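Local coordinates for protein putative Chlorite dismutase TA0507 (Thermoplasma acidophilum, PDB 3DTZ) that is of unknown function but belongs to the chlorite dismutase family, whose members generally bind heme and act as oxidoreductases, at residues D[29-34]-D[100-105]. Residues are numbered along the deposited sequence; the frame is centred on the assembly and turned at random.
Sequences LSYRLL and ASMRPI
M102, a selenomethionine in the last part of helix 88-102, lies across one face of the Y31 ring. Its CG sits nearly over the middle of that face, 3.6 Å from the centroid of the Y31 ring and 9° off the normal, a CH-pi contact, while M102 CB lies over CD2 and CE2 on the same face. The chain then bends at both chi2 (-53°) and chi3, which folds it back toward the strand: SE stands farther above the ring in a Met-aromatic contact, and M102 CE ends 3.5 Å from Y31 CB. At its far end the Y31 hydroxyl is hydrogen-bonded to OE1 of Q99, one turn earlier in the same helix, so the ring is held both over its face and at its tip. Trimming Y31 to an alanine is likely to leave M102 CB and CG without the ring face they cover and Q99 OE1 without its hydroxyl partner. R103 turns from strand 25-33 to a second subunit, where its guanidinium forms a salt bridge with D78 of that chain. After P104, I105 brings the chain back to the end of the strand. I105 N bonds to M102 O, and I105 O accepts a nearly straight hydrogen bond from L34 N (2.9 Å, 173° at the hydrogen), the donor tilted out of the carbonyl plane. The CA-H of L33 adds a longer contact to this oxygen. Alongside, L33 CD2 meets I105 CD1 at 3.7 Å, the two side chains pointing the same way; Y39 touches both. The join is mostly apolar, with one backbone hydrogen bond across it, which implies that shape and aromatic packing, rather than charge, fit the end of helix 88-102 and the turn after it against the C-terminal end of strand 25-33.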
ATOM      1  N   LEU D  29     -15.179 -12.693  -5.485  1.00 13.12           N
ATOM      2  CA  LEU D  29     -15.230 -11.688  -4.402  1.00 13.85           C
ATOM      3  C   LEU D  29     -14.704 -12.334  -3.129  1.00 13.65           C
ATOM      4  O   LEU D  29     -15.009 -13.496  -2.866  1.00 17.40           O
ATOM      5  CB  LEU D  29     -16.681 -11.222  -4.131  1.00 13.55           C
ATOM      6  CG  LEU D  29     -17.605 -10.899  -5.319  1.00 13.82           C
ATOM      7  CD1 LEU D  29     -18.979 -10.457  -4.786  1.00 16.17           C
ATOM      8  CD2 LEU D  29     -16.960  -9.816  -6.220  1.00 15.42           C
ATOM      9  N   SER D  30     -13.957 -11.587  -2.327  1.00 14.72           N
ATOM     10  CA  SER D  30     -13.590 -12.096  -1.004  1.00 14.24           C
ATOM     11  C   SER D  30     -13.911 -11.058   0.077  1.00 13.96           C
ATOM     12  O   SER D  30     -13.921  -9.852  -0.201  1.00 13.36           O
ATOM     13  CB  SER D  30     -12.132 -12.544  -0.967  1.00 14.65           C
ATOM     14  OG  SER D  30     -11.243 -11.440  -1.121  1.00 18.89           O
ATOM     15  N   TYR D  31     -14.251 -11.550   1.266  1.00 13.56           N
ATOM     16  CA  TYR D  31     -14.668 -10.698   2.370  1.00 13.53           C
ATOM     17  C   TYR D  31     -14.040 -11.166   3.652  1.00 14.01           C
ATOM     18  O   TYR D  31     -13.797 -12.361   3.844  1.00 14.50           O
ATOM     19  CB  TYR D  31     -16.201 -10.743   2.537  1.00 13.59           C
ATOM     20  CG  TYR D  31     -16.950  -9.989   1.472  1.00 13.61           C
ATOM     21  CD1 TYR D  31     -17.259 -10.610   0.237  1.00 14.48           C
ATOM     22  CD2 TYR D  31     -17.326  -8.670   1.668  1.00 14.91           C
ATOM     23  CE1 TYR D  31     -17.928  -9.917  -0.780  1.00 14.71           C
ATOM     24  CE2 TYR D  31     -18.008  -7.952   0.660  1.00 13.28           C
ATOM     25  CZ  TYR D  31     -18.305  -8.589  -0.545  1.00 13.76           C
ATOM     26  OH  TYR D  31     -18.958  -7.895  -1.518  1.00 15.52           O
ATOM     27  N   ARG D  32     -13.844 -10.216   4.557  1.00 14.85           N
ATOM     28  CA  ARG D  32     -13.295 -10.498   5.856  1.00 15.52           C
ATOM     29  C   ARG D  32     -14.219  -9.907   6.896  1.00 14.54           C
ATOM     30  O   ARG D  32     -14.540  -8.705   6.851  1.00 13.86           O
ATOM     31  CB  ARG D  32     -11.920  -9.871   5.987  1.00 15.86           C
ATOM     32  CG  ARG D  32     -11.163 -10.296   7.283  1.00 16.73           C
ATOM     33  CD  ARG D  32      -9.783  -9.672   7.341  1.00 17.49           C
ATOM     34  NE  ARG D  32      -9.828  -8.239   7.405  1.00 21.96           N
ATOM     35  CZ  ARG D  32      -9.557  -7.454   6.344  1.00 28.22           C
ATOM     36  NH1 ARG D  32      -9.156  -7.968   5.139  1.00 26.55           N
ATOM     37  NH2 ARG D  32      -9.649  -6.159   6.490  1.00 25.88           N
ATOM     38  N   LEU D  33     -14.621 -10.755   7.844  1.00 14.22           N
ATOM     39  CA  LEU D  33     -15.429 -10.310   8.989  1.00 14.42           C
ATOM     40  C   LEU D  33     -14.701  -9.237   9.804  1.00 15.44           C
ATOM     41  O   LEU D  33     -13.503  -9.363  10.100  1.00 13.45           O
ATOM     42  CB  LEU D  33     -15.789 -11.511   9.893  1.00 14.67           C
ATOM     43  CG  LEU D  33     -16.671 -12.582   9.245  1.00 16.86           C
ATOM     44  CD1 LEU D  33     -16.950 -13.657  10.282  1.00 17.12           C
ATOM     45  CD2 LEU D  33     -18.012 -11.971   8.775  1.00 19.67           C
ATOM     46  N   LEU D  34     -15.423  -8.164  10.133  1.00 15.75           N
ATOM     47  CA  LEU D  34     -14.866  -7.056  10.915  1.00 17.37           C
ATOM     48  C   LEU D  34     -14.372  -7.505  12.286  1.00 16.63           C
ATOM     49  O   LEU D  34     -15.023  -8.284  12.962  1.00 16.09           O
ATOM     50  CB  LEU D  34     -15.898  -5.934  11.086  1.00 17.87           C
ATOM     51  CG  LEU D  34     -16.235  -5.231   9.755  1.00 21.98           C
ATOM     52  CD1 LEU D  34     -17.294  -4.162   9.997  1.00 23.86           C
ATOM     53  CD2 LEU D  34     -14.990  -4.639   9.125  1.00 24.99           C
ATOM     54  N   ALA D 100     -24.379  -5.917  -0.059  1.00 13.74           N
ATOM     55  CA  ALA D 100     -25.404  -5.389   0.868  1.00 12.75           C
ATOM     56  C   ALA D 100     -25.511  -6.305   2.075  1.00 13.32           C
ATOM     57  O   ALA D 100     -25.726  -5.835   3.198  1.00 11.84           O
ATOM     58  CB  ALA D 100     -26.748  -5.290   0.175  1.00 12.38           C
ATOM     59  N   SER D 101     -25.350  -7.611   1.836  1.00 13.68           N
ATOM     60  CA  SER D 101     -25.446  -8.592   2.918  1.00 15.07           C
ATOM     61  C   SER D 101     -24.214  -8.601   3.801  1.00 14.77           C
ATOM     62  O   SER D 101     -24.316  -8.818   5.027  1.00 14.86           O
ATOM     63  CB  SER D 101     -25.689  -9.997   2.342  1.00 16.24           C
ATOM     64  OG  SER D 101     -27.081 -10.100   2.033  1.00 20.12           O
HETATM   65  N   MSE D 102     -23.056  -8.372   3.175  1.00 15.03           N
HETATM   66  CA  MSE D 102     -21.783  -8.462   3.883  1.00 15.27           C
HETATM   67  C   MSE D 102     -21.452  -7.169   4.606  1.00 14.85           C
HETATM   68  O   MSE D 102     -20.834  -7.233   5.646  1.00 14.16           O
HETATM   69  CB  MSE D 102     -20.614  -8.779   2.946  1.00 15.85           C
HETATM   70  CG  MSE D 102     -20.603 -10.135   2.258  1.00 18.23           C
HETATM   71 SE   MSE D 102     -20.793 -11.668   3.506  0.75 25.24          SE
HETATM   72  CE  MSE D 102     -19.141 -11.525   4.312  1.00 23.77           C
ATOM     73  N   ARG D 103     -21.840  -6.003   4.064  1.00 14.10           N
ATOM     74  CA  ARG D 103     -21.339  -4.735   4.625  1.00 14.44           C
ATOM     75  C   ARG D 103     -21.597  -4.456   6.129  1.00 14.39           C
ATOM     76  O   ARG D 103     -20.740  -3.865   6.772  1.00 14.80           O
ATOM     77  CB  ARG D 103     -21.632  -3.525   3.714  1.00 15.72           C
ATOM     78  CG  ARG D 103     -22.946  -2.907   3.861  1.00 15.68           C
ATOM     79  CD  ARG D 103     -22.952  -1.495   3.225  1.00 13.47           C
ATOM     80  NE  ARG D 103     -22.723  -1.530   1.776  1.00 13.15           N
ATOM     81  CZ  ARG D 103     -23.662  -1.714   0.842  1.00 14.80           C
ATOM     82  NH1 ARG D 103     -24.945  -1.969   1.160  1.00 11.22           N
ATOM     83  NH2 ARG D 103     -23.327  -1.669  -0.428  1.00 13.14           N
ATOM     84  N   PRO D 104     -22.748  -4.892   6.695  1.00 15.29           N
ATOM     85  CA  PRO D 104     -22.920  -4.654   8.145  1.00 15.02           C
ATOM     86  C   PRO D 104     -21.922  -5.405   9.027  1.00 14.00           C
ATOM     87  O   PRO D 104     -21.715  -5.002  10.182  1.00 13.85           O
ATOM     88  CB  PRO D 104     -24.353  -5.166   8.425  1.00 15.72           C
ATOM     89  CG  PRO D 104     -25.015  -5.189   7.071  1.00 16.29           C
ATOM     90  CD  PRO D 104     -23.925  -5.575   6.123  1.00 14.89           C
ATOM     91  N   ILE D 105     -21.291  -6.465   8.500  1.00 12.96           N
ATOM     92  CA  ILE D 105     -20.381  -7.285   9.315  1.00 14.15           C
ATOM     93  C   ILE D 105     -18.986  -7.530   8.734  1.00 13.30           C
ATOM     94  O   ILE D 105     -18.180  -8.238   9.344  1.00 14.25           O
ATOM     95  CB  ILE D 105     -21.011  -8.681   9.648  1.00 14.48           C
ATOM     96  CG1 ILE D 105     -21.295  -9.470   8.363  1.00 17.35           C
ATOM     97  CG2 ILE D 105     -22.277  -8.476  10.506  1.00 15.83           C
ATOM     98  CD1 ILE D 105     -21.557 -10.960   8.573  1.00 17.86           C
TER